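Local coordinates for uncharacterized protein (Bacillus thuringiensis serovar kurstaki, PDB 4XE7), which probably polymerises into actin-like filaments of the ParM type that help segregate plasmid DNA, as in related bacterial cytoskeletal proteins, at residues A[17-22]-A[112-117]; A[23-28]-A[403-408]; A[31-36]-A[210-215]; A[104-109]-A[124-129]. All coordinates share one frame; numbering follows the deposited sequence.

Contact 1 of 4, residues A[17-22]-A[112-117]; sequences TGNIKA and GKTEDK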
# COMPACT_ATOMS: atom_id res chain seq x y z
N THR A 17 -5.40 -5.94 6.25
CA THR A 17 -5.21 -7.31 5.80
C THR A 17 -5.81 -7.53 4.41
O THR A 17 -7.01 -7.75 4.28
CB THR A 17 -5.86 -8.30 6.79
OG1 THR A 17 -5.28 -8.11 8.09
CG2 THR A 17 -5.66 -9.74 6.35
N GLY A 18 -4.97 -7.45 3.37
CA GLY A 18 -5.39 -7.80 2.02
C GLY A 18 -4.99 -9.22 1.61
O GLY A 18 -4.22 -9.89 2.30
N ASN A 19 -5.50 -9.67 0.47
CA ASN A 19 -5.17 -11.01 -0.03
C ASN A 19 -3.78 -11.10 -0.63
O ASN A 19 -3.19 -12.18 -0.70
CB ASN A 19 -6.19 -11.45 -1.07
CG ASN A 19 -7.53 -11.78 -0.46
OD1 ASN A 19 -7.63 -12.64 0.42
ND2 ASN A 19 -8.57 -11.09 -0.90
N ILE A 20 -3.26 -9.98 -1.10
CA ILE A 20 -1.95 -9.97 -1.74
C ILE A 20 -0.90 -9.51 -0.74
O ILE A 20 0.22 -10.00 -0.74
CB ILE A 20 -1.92 -9.04 -2.98
CG1 ILE A 20 -3.02 -9.42 -3.97
CG2 ILE A 20 -0.55 -9.09 -3.67
CD1 ILE A 20 -2.90 -10.84 -4.47
N LYS A 21 -1.29 -8.56 0.10
CA LYS A 21 -0.34 -7.89 0.98
C LYS A 21 -0.90 -7.66 2.38
O LYS A 21 -2.10 -7.46 2.56
CB LYS A 21 0.09 -6.53 0.39
CG LYS A 21 0.92 -6.60 -0.88
CD LYS A 21 1.38 -5.22 -1.31
CE LYS A 21 2.05 -5.24 -2.67
NZ LYS A 21 2.22 -3.87 -3.24
N ALA A 22 -0.03 -7.73 3.36
CA ALA A 22 -0.35 -7.24 4.68
C ALA A 22 0.21 -5.83 4.73
O ALA A 22 1.40 -5.64 4.49
CB ALA A 22 0.27 -8.12 5.76
N GLY A 112 -13.38 -18.09 -9.60
CA GLY A 112 -12.61 -16.95 -9.13
C GLY A 112 -13.27 -16.00 -8.13
O GLY A 112 -13.08 -14.79 -8.22
N LYS A 113 -14.01 -16.55 -7.17
CA LYS A 113 -14.59 -15.73 -6.12
C LYS A 113 -13.87 -15.96 -4.79
O LYS A 113 -13.96 -17.05 -4.21
CB LYS A 113 -16.09 -16.01 -5.99
CG LYS A 113 -16.86 -15.73 -7.27
CD LYS A 113 -17.73 -14.49 -7.15
CE LYS A 113 -18.75 -14.64 -6.02
NZ LYS A 113 -19.66 -15.79 -6.27
N THR A 114 -13.14 -14.94 -4.35
CA THR A 114 -12.18 -15.00 -3.24
C THR A 114 -12.64 -15.76 -1.98
O THR A 114 -13.83 -15.81 -1.67
CB THR A 114 -11.77 -13.58 -2.81
OG1 THR A 114 -12.95 -12.81 -2.56
CG2 THR A 114 -10.95 -12.91 -3.90
N GLU A 115 -11.68 -16.32 -1.25
CA GLU A 115 -11.98 -17.16 -0.09
C GLU A 115 -12.09 -16.37 1.21
O GLU A 115 -11.83 -15.17 1.24
CB GLU A 115 -10.90 -18.24 0.08
CG GLU A 115 -11.01 -19.41 -0.89
CD GLU A 115 -10.02 -20.51 -0.57
OE1 GLU A 115 -10.11 -21.60 -1.17
OE2 GLU A 115 -9.14 -20.27 0.28
N ASP A 116 -12.46 -17.08 2.27
CA ASP A 116 -12.57 -16.51 3.61
C ASP A 116 -11.20 -16.43 4.28
O ASP A 116 -10.57 -17.45 4.50
CB ASP A 116 -13.52 -17.36 4.45
CG ASP A 116 -13.86 -16.72 5.78
OD1 ASP A 116 -13.80 -15.47 5.86
OD2 ASP A 116 -14.19 -17.46 6.73
N LYS A 117 -10.76 -15.22 4.60
CA LYS A 117 -9.40 -15.01 5.13
C LYS A 117 -9.13 -15.76 6.43
O LYS A 117 -8.04 -16.30 6.63
CB LYS A 117 -9.14 -13.52 5.37
CG LYS A 117 -8.78 -12.75 4.13
CD LYS A 117 -8.48 -11.31 4.49
CE LYS A 117 -7.97 -10.55 3.28
NZ LYS A 117 -8.92 -10.63 2.15

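Contact 2 of 4, residues A[23-28]-A[403-408]; sequences KISFLN and TSRSYL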
# COMPACT_ATOMS: atom_id res chain seq x y z
N LYS A 23 -0.62 -4.84 4.98
CA LYS A 23 -0.09 -3.48 5.08
C LYS A 23 -0.25 -2.97 6.50
O LYS A 23 -1.21 -3.32 7.18
CB LYS A 23 -0.76 -2.54 4.09
CG LYS A 23 -0.47 -2.89 2.65
CD LYS A 23 -1.23 -1.99 1.70
CE LYS A 23 -0.56 -1.95 0.33
NZ LYS A 23 -1.23 -1.01 -0.60
N ILE A 24 0.70 -2.16 6.94
CA ILE A 24 0.61 -1.51 8.24
C ILE A 24 0.94 -0.03 8.10
O ILE A 24 1.82 0.35 7.32
CB ILE A 24 1.55 -2.16 9.27
CG1 ILE A 24 1.42 -1.51 10.65
CG2 ILE A 24 3.01 -2.05 8.83
CD1 ILE A 24 2.35 -2.19 11.73
N SER A 25 0.23 0.80 8.86
CA SER A 25 0.64 2.17 9.09
C SER A 25 0.73 2.39 10.60
O SER A 25 -0.19 2.04 11.33
CB SER A 25 -0.35 3.15 8.45
OG SER A 25 -0.24 3.15 7.04
N PHE A 26 1.84 2.95 11.08
CA PHE A 26 1.94 3.16 12.53
C PHE A 26 2.62 4.48 12.83
O PHE A 26 3.19 5.12 11.95
CB PHE A 26 2.70 2.01 13.21
CG PHE A 26 4.14 1.91 12.79
CD1 PHE A 26 5.16 2.39 13.61
CD2 PHE A 26 4.49 1.32 11.58
CE1 PHE A 26 6.50 2.29 13.23
CE2 PHE A 26 5.83 1.23 11.20
CZ PHE A 26 6.83 1.71 12.02
N LEU A 27 2.54 4.91 14.09
CA LEU A 27 3.24 6.12 14.48
C LEU A 27 4.62 5.75 15.00
O LEU A 27 4.77 4.93 15.91
CB LEU A 27 2.44 6.90 15.52
CG LEU A 27 1.12 7.44 14.97
CD1 LEU A 27 0.31 8.16 16.05
CD2 LEU A 27 1.39 8.38 13.77
N ASN A 28 5.65 6.34 14.40
CA ASN A 28 7.00 5.98 14.78
C ASN A 28 7.44 6.86 15.94
O ASN A 28 6.60 7.51 16.59
CB ASN A 28 7.96 6.07 13.58
CG ASN A 28 8.02 7.48 12.97
OD1 ASN A 28 7.68 8.47 13.62
ND2 ASN A 28 8.49 7.55 11.72
N THR A 403 -5.96 2.89 3.39
CA THR A 403 -6.75 2.02 4.25
C THR A 403 -6.09 1.86 5.63
O THR A 403 -6.75 2.05 6.65
CB THR A 403 -6.95 0.64 3.62
OG1 THR A 403 -7.61 0.80 2.37
CG2 THR A 403 -7.77 -0.26 4.55
N SER A 404 -4.81 1.51 5.65
CA SER A 404 -4.11 1.37 6.93
C SER A 404 -3.98 2.70 7.67
O SER A 404 -4.09 2.74 8.89
CB SER A 404 -2.73 0.74 6.76
OG SER A 404 -2.00 1.32 5.70
N ARG A 405 -3.74 3.79 6.93
CA ARG A 405 -3.70 5.11 7.55
C ARG A 405 -5.04 5.49 8.15
O ARG A 405 -5.09 6.10 9.22
CB ARG A 405 -3.26 6.19 6.54
CG ARG A 405 -1.81 6.07 6.13
CD ARG A 405 -1.50 6.87 4.88
NE ARG A 405 -1.62 8.29 5.13
CZ ARG A 405 -0.62 9.09 5.49
NH1 ARG A 405 0.60 8.60 5.63
NH2 ARG A 405 -0.84 10.37 5.70
N SER A 406 -6.14 5.13 7.48
CA SER A 406 -7.48 5.40 8.01
C SER A 406 -7.70 4.66 9.33
O SER A 406 -8.17 5.24 10.30
CB SER A 406 -8.57 5.00 7.01
OG SER A 406 -8.48 5.76 5.82
N TYR A 407 -7.39 3.37 9.33
CA TYR A 407 -7.45 2.60 10.56
C TYR A 407 -6.59 3.27 11.64
O TYR A 407 -7.04 3.46 12.77
CB TYR A 407 -7.00 1.15 10.33
CG TYR A 407 -7.86 0.38 9.33
CD1 TYR A 407 -9.11 0.87 8.94
CD2 TYR A 407 -7.42 -0.82 8.77
CE1 TYR A 407 -9.90 0.18 8.04
CE2 TYR A 407 -8.23 -1.53 7.85
CZ TYR A 407 -9.46 -1.01 7.50
OH TYR A 407 -10.28 -1.66 6.61
N LEU A 408 -5.36 3.65 11.29
CA LEU A 408 -4.45 4.26 12.27
C LEU A 408 -5.07 5.52 12.89
O LEU A 408 -5.08 5.69 14.11
CB LEU A 408 -3.09 4.58 11.63
CG LEU A 408 -2.08 5.40 12.46
CD1 LEU A 408 -1.77 4.74 13.81
CD2 LEU A 408 -0.79 5.65 11.68

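Contact 3 of 4, residues A[31-36]-A[210-215]; sequences GNIESF and LFDIVN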
# COMPACT_ATOMS: atom_id res chain seq x y z
N GLY A 31 6.55 10.47 15.95
CA GLY A 31 5.11 10.68 15.88
C GLY A 31 4.58 10.85 14.47
O GLY A 31 3.46 11.37 14.28
N ASN A 32 5.37 10.45 13.48
CA ASN A 32 4.92 10.47 12.09
C ASN A 32 4.36 9.12 11.67
O ASN A 32 4.68 8.09 12.29
CB ASN A 32 6.06 10.86 11.14
CG ASN A 32 6.53 12.29 11.35
OD1 ASN A 32 5.73 13.18 11.67
ND2 ASN A 32 7.83 12.51 11.17
N ILE A 33 3.54 9.12 10.62
CA ILE A 33 2.99 7.87 10.09
C ILE A 33 4.05 7.17 9.26
O ILE A 33 4.58 7.74 8.33
CB ILE A 33 1.73 8.12 9.22
CG1 ILE A 33 0.67 8.83 10.06
CG2 ILE A 33 1.19 6.78 8.65
CD1 ILE A 33 -0.58 9.19 9.32
N GLU A 34 4.35 5.92 9.62
CA GLU A 34 5.30 5.08 8.90
C GLU A 34 4.57 3.83 8.37
O GLU A 34 3.79 3.22 9.08
CB GLU A 34 6.47 4.70 9.82
CG GLU A 34 7.63 4.04 9.13
CD GLU A 34 8.91 4.11 9.96
OE1 GLU A 34 9.19 5.18 10.53
OE2 GLU A 34 9.62 3.09 10.06
N SER A 35 4.82 3.48 7.11
CA SER A 35 4.09 2.37 6.48
C SER A 35 5.00 1.44 5.70
O SER A 35 5.99 1.88 5.08
CB SER A 35 3.01 2.89 5.53
OG SER A 35 2.07 3.68 6.22
N PHE A 36 4.64 0.16 5.73
CA PHE A 36 5.23 -0.82 4.82
C PHE A 36 4.23 -1.95 4.55
O PHE A 36 3.17 -2.04 5.19
CB PHE A 36 6.54 -1.38 5.37
CG PHE A 36 6.41 -2.08 6.70
CD1 PHE A 36 6.62 -1.38 7.89
CD2 PHE A 36 6.09 -3.43 6.77
CE1 PHE A 36 6.51 -2.02 9.12
CE2 PHE A 36 5.99 -4.09 8.00
CZ PHE A 36 6.19 -3.37 9.17
N LEU A 210 -8.86 13.14 4.51
CA LEU A 210 -9.16 14.33 5.31
C LEU A 210 -8.09 14.66 6.35
O LEU A 210 -7.88 15.82 6.66
CB LEU A 210 -10.50 14.17 6.02
CG LEU A 210 -11.78 14.14 5.20
CD1 LEU A 210 -12.92 13.76 6.13
CD2 LEU A 210 -12.05 15.49 4.57
N PHE A 211 -7.46 13.63 6.92
CA PHE A 211 -6.54 13.88 8.04
C PHE A 211 -5.17 13.25 7.85
O PHE A 211 -5.01 12.25 7.13
CB PHE A 211 -7.17 13.38 9.35
CG PHE A 211 -8.46 14.07 9.69
CD1 PHE A 211 -8.46 15.30 10.33
CD2 PHE A 211 -9.68 13.51 9.34
CE1 PHE A 211 -9.65 15.95 10.64
CE2 PHE A 211 -10.88 14.16 9.65
CZ PHE A 211 -10.86 15.38 10.29
N ASP A 212 -4.17 13.85 8.48
CA ASP A 212 -2.81 13.30 8.53
C ASP A 212 -2.36 13.36 10.00
O ASP A 212 -3.00 14.04 10.81
CB ASP A 212 -1.88 14.08 7.60
CG ASP A 212 -0.54 13.39 7.35
OD1 ASP A 212 -0.34 12.25 7.81
OD2 ASP A 212 0.33 14.00 6.67
N ILE A 213 -1.30 12.63 10.35
CA ILE A 213 -0.72 12.74 11.69
C ILE A 213 0.74 13.13 11.54
O ILE A 213 1.53 12.40 10.95
CB ILE A 213 -0.83 11.43 12.49
CG1 ILE A 213 -2.26 10.89 12.50
CG2 ILE A 213 -0.30 11.62 13.92
CD1 ILE A 213 -2.40 9.51 13.19
N VAL A 214 1.10 14.31 12.04
CA VAL A 214 2.46 14.81 11.87
C VAL A 214 3.05 15.18 13.23
O VAL A 214 2.56 16.08 13.91
CB VAL A 214 2.51 16.02 10.89
CG1 VAL A 214 3.95 16.54 10.68
CG2 VAL A 214 1.88 15.63 9.55
N ASN A 215 4.11 14.48 13.62
CA ASN A 215 4.77 14.72 14.90
C ASN A 215 3.76 14.69 16.04
O ASN A 215 3.69 15.62 16.83
CB ASN A 215 5.54 16.05 14.90
CG ASN A 215 6.69 16.07 13.89
OD1 ASN A 215 6.79 16.96 13.07
ND2 ASN A 215 7.56 15.06 13.96
O HOH W 1 3.38 11.63 9.21

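Contact 4 of 4, residues A[104-109]-A[124-129]; sequences QEPTVD and KLHLIP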
# COMPACT_ATOMS: atom_id res chain seq x y z
N GLN A 104 3.26 -20.97 0.61
CA GLN A 104 1.81 -21.00 0.68
C GLN A 104 1.25 -19.60 0.45
O GLN A 104 1.72 -18.63 1.05
CB GLN A 104 1.35 -21.56 2.03
CG GLN A 104 1.98 -22.92 2.35
CD GLN A 104 1.49 -23.51 3.66
OE1 GLN A 104 0.30 -23.44 3.98
NE2 GLN A 104 2.40 -24.09 4.43
N GLU A 105 0.27 -19.50 -0.45
CA GLU A 105 -0.34 -18.23 -0.81
C GLU A 105 -1.87 -18.33 -0.78
O GLU A 105 -2.42 -19.44 -0.81
CB GLU A 105 0.14 -17.78 -2.21
CG GLU A 105 1.63 -17.41 -2.24
CD GLU A 105 2.19 -17.20 -3.64
OE1 GLU A 105 2.65 -18.18 -4.27
OE2 GLU A 105 2.19 -16.04 -4.11
N PRO A 106 -2.57 -17.19 -0.70
CA PRO A 106 -4.03 -17.29 -0.76
C PRO A 106 -4.50 -17.77 -2.13
O PRO A 106 -3.95 -17.37 -3.15
CB PRO A 106 -4.49 -15.85 -0.49
CG PRO A 106 -3.31 -15.18 0.17
CD PRO A 106 -2.12 -15.80 -0.49
N THR A 107 -5.49 -18.66 -2.16
CA THR A 107 -6.09 -19.08 -3.41
C THR A 107 -7.58 -18.76 -3.44
O THR A 107 -8.12 -18.15 -2.51
CB THR A 107 -5.88 -20.59 -3.67
OG1 THR A 107 -6.44 -21.35 -2.58
CG2 THR A 107 -4.40 -20.91 -3.81
N VAL A 108 -8.24 -19.16 -4.52
CA VAL A 108 -9.62 -18.77 -4.79
C VAL A 108 -10.42 -19.88 -5.50
O VAL A 108 -10.18 -20.16 -6.68
CB VAL A 108 -9.66 -17.49 -5.67
CG1 VAL A 108 -11.07 -17.13 -5.96
CG2 VAL A 108 -8.96 -16.31 -4.98
N ASP A 109 -11.35 -20.52 -4.78
CA ASP A 109 -12.08 -21.68 -5.30
C ASP A 109 -13.62 -21.53 -5.32
O ASP A 109 -14.19 -20.78 -4.52
CB ASP A 109 -11.67 -22.95 -4.53
CG ASP A 109 -10.18 -23.26 -4.68
OD1 ASP A 109 -9.53 -22.61 -5.52
OD2 ASP A 109 -9.67 -24.20 -4.01
N LYS A 124 -3.86 -18.94 9.05
CA LYS A 124 -2.43 -18.78 9.27
C LYS A 124 -1.78 -17.99 8.13
O LYS A 124 -0.82 -17.25 8.37
CB LYS A 124 -1.74 -20.14 9.47
CG LYS A 124 -1.32 -20.88 8.22
CD LYS A 124 -0.64 -22.21 8.61
CE LYS A 124 -0.25 -23.02 7.38
NZ LYS A 124 -1.42 -23.37 6.53
N LEU A 125 -2.30 -18.09 6.90
CA LEU A 125 -1.78 -17.29 5.79
C LEU A 125 -1.79 -15.79 6.09
O LEU A 125 -0.93 -15.04 5.63
CB LEU A 125 -2.60 -17.51 4.51
CG LEU A 125 -2.72 -18.91 3.91
CD1 LEU A 125 -3.66 -18.89 2.70
CD2 LEU A 125 -1.34 -19.44 3.52
N HIS A 126 -2.80 -15.35 6.84
CA HIS A 126 -3.01 -13.93 7.07
C HIS A 126 -2.55 -13.49 8.45
O HIS A 126 -2.11 -12.36 8.61
CB HIS A 126 -4.49 -13.58 6.84
CG HIS A 126 -4.93 -13.85 5.43
ND1 HIS A 126 -4.64 -12.99 4.39
CD2 HIS A 126 -5.57 -14.91 4.88
CE1 HIS A 126 -5.11 -13.50 3.26
NE2 HIS A 126 -5.67 -14.66 3.53
N LEU A 127 -2.63 -14.38 9.44
CA LEU A 127 -2.17 -14.02 10.78
C LEU A 127 -0.65 -13.88 10.87
O LEU A 127 -0.12 -12.95 11.51
CB LEU A 127 -2.63 -15.04 11.81
CG LEU A 127 -4.14 -15.04 12.09
CD1 LEU A 127 -4.51 -16.23 12.97
CD2 LEU A 127 -4.57 -13.73 12.71
N ILE A 128 0.07 -14.80 10.22
CA ILE A 128 1.52 -14.77 10.31
C ILE A 128 2.10 -13.46 9.74
O ILE A 128 2.90 -12.81 10.41
CB ILE A 128 2.13 -16.02 9.64
CG1 ILE A 128 1.88 -17.24 10.55
CG2 ILE A 128 3.63 -15.81 9.40
CD1 ILE A 128 2.26 -18.60 9.96
N PRO A 129 1.67 -13.02 8.54
CA PRO A 129 2.16 -11.72 8.10
C PRO A 129 1.67 -10.55 8.95
O PRO A 129 2.41 -9.58 9.12
CB PRO A 129 1.63 -11.61 6.67
CG PRO A 129 1.49 -13.05 6.23
CD PRO A 129 0.97 -13.73 7.46

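Contact 1 of 4, residues A[17-22]-A[112-117]
Lys117 leaves its backbone with CG opposite the carbonyl carbon (chi1 -80°), runs extended through CD and CE, and turns at its last bond (chi4 56°), which swings NZ over the side-chain amide of Asn19. Asn19 turns its own CG the same way about CB (chi1 -72°) and brings that amide to meet the ammonium group. The single bond between them, from Lys117 NZ to Asn19 OD1 at 2.9 Å, is weak: NZ sits over the amide, nearly square to the C=O bond, and not out beyond the oxygen. That position also leaves NZ 3.1 Å from Asn19 ND2, an approach of two donors that contributes no bond. Before the bend, the methylenes of Lys117 slide past Thr17 in the opposite direction: CD rests 3.7 Å from Thr17 CG2, and CE lies 3.1 Å from Thr17 O. A more peripheral touch joins Asn19 ND2 to Thr114 CG2 at 4.2 Å.

Residues 17-20 turn the chain between strands 13-17 and 21-27, and Gly18 N bonds to Lys21 O at 3.0 Å there. The DTG sequence at this turn is consistent with the first phosphate loop of actin-like ATPases, seen here without nucleotide. His126 of helix 123-140 touches Thr17, Asn19 and Lys117 alike, while Asp116, next to Lys117, forms a salt bridge with Arg162.

One weak bond to the neutral amide of Asn19 leaves the charge of Lys117 without a counter-ion in this contact, so it probably adds to the positive potential around the turn.

Contact 2 of 4, residues A[23-28]-A[403-408]
The polar part of this interface rests on two serines facing each other, Ser25 on strand 23-27 and Ser404 on helix 403-408. Their hydroxyls share a hydrogen bond of 2.9 Å between Ser25 OG and Ser404 OG, and each has a further partner: Ser25 OG probably bonds to Ser35 OG on the adjacent strand, Ser404 OG to Tyr401 O. The Ser404 OG lies between its backbone N and carbonyl carbon (chi1 47°), a setting from which it reaches both.

Van der Waals contacts flank this pair. Leu408 lays CD2 against the Ser25 carbonyl, 3.7 Å from Ser25 O, and the same methyl makes an apolar contact with Leu27 CD2 at 4.1 Å, the two leucines passing at a slant. Arg405 uses its aliphatic stem, with CG 3.4 Å from Ser25 OG, while its guanidinium continues to a salt bridge with Asp212. Lys23 likewise sends its end elsewhere, to a hydrogen bond with Ala400 O and a cation-pi contact with Tyr401.

The backbones themselves come close. Ser25 and Ser404 have CA atoms 5.3 Å apart, and the axes of strand 23-27 and helix 403-408 approach to 6.9 Å, at 40°. In this way helix 402-418 beds against the mixed sheet that contains strands 13-17, 21-27 and 33-45. Small side chains at the point of nearest approach permit that closeness, and the chain of hydroxyls from Ser35 through Ser25 to Ser404 probably satisfies polar groups inside a buried, largely apolar seam.

Contact 3 of 4, residues A[31-36]-A[210-215]
Two beta hairpins meet here at their turns: the one joining strands 21-27 and 33-45, which supplies Gly31 and Asn32, and the small hairpin of strands 211-214 and 217-220, which presents Asn215. Asn215 N donates to Asn32 OD1 at 2.8 Å, with an N-H...O angle of 150° and the donor tilted 28° from the plane of the carbonyl. The two asparagine side chains lie alongside each other and point the same way, yet their amides are not stacked; Asn215 ND2 turns instead to Lys30 O, giving the second hairpin another grip on the first.

Next to this polar end a water bridges the strands, accepting from Ile33 N at 2.9 Å and donating to Ile213 O at 2.7 Å. In the fold, the water links the large mixed sheet to the separate two-stranded hairpin; the turns are also joined by a backbone bond between Gly31 and Gly216. Helix 402-418 touches both isoleucines, Ile33 through Leu408 and Ile213 through Leu412.

Beyond the water the contact turns apolar. Ile33 and Ile213 cross at about a right angle, Ile33 CG1 lying 3.9 Å from Ile213 CB, and the terminal Ile33 CD1 extends to within 3.4 Å of Asp212 OD1. That carboxylate oxygen accepts a hydrogen bond from Ile213 N (2.7 Å), which comes from above the carboxylate plane, and forms a salt bridge with Arg405 NH2.

Contact 4 of 4, residues A[104-109]-A[124-129]
Leu125 forms the dense part of this contact, its two methyls pressed against successive residues of the loop. Leu125 CD2 meets Gln104 CB at 3.7 Å, while Leu125 CD1 lies 3.8 Å from both Glu105 O and Pro106 CA. Just beside it, Pro106 CG comes to 4.0 Å from His126 CE1, and the two side chains cross obliquely. Thr40 of strand 33-45 touches both of these rings.

The outer flank is more open and polar. In Lys124, CG sits between the backbone N and the carbonyl carbon (chi1 85°), and the chain then bends at its end to bring NZ within 3.1 Å of Gln104 OE1. This single hydrogen bond meets the carbonyl at a C=O...N angle of 139°, the donor only 18° from its plane. Glu105 is exposed, turns from the helix at its first bond, and forms a salt bridge with Arg103. After Pro106 the loop leaves the helix and becomes poorly ordered at Val108 and Asp109.

Trp91 of strand 90-93 touches both Gln104 and Lys124, and Gln104 pairs through its backbone with Ile42. A long irregular connection thus folds back over the beginning of the helix it leads into, helix 123-140, which packs on the large mixed sheet of this actin-like fold.

In the fold
From the N terminus, the hairpin strands set out three long closures. Contact 1 ties the turn after strand 13-17 to the loop at 112-117; contact 2 sends strand 21-27 to helix 402-418 near the C terminus; contact 3 joins strand 33-45 to strand 211-214 and nests inside contact 2. Contact 1 crosses both of these. Contact 4, a short closure of loop 104-109 on helix 123-140, nests inside contacts 2 and 3 and crosses contact 1, their centres about 7 Å apart. Contacts 2 and 3 touch, as do 1 and 4; contacts 1 and 2 share strand 21-27. The centres of contacts 3 and 4 stand about 28 Å apart, on opposite sides of the chain's centre.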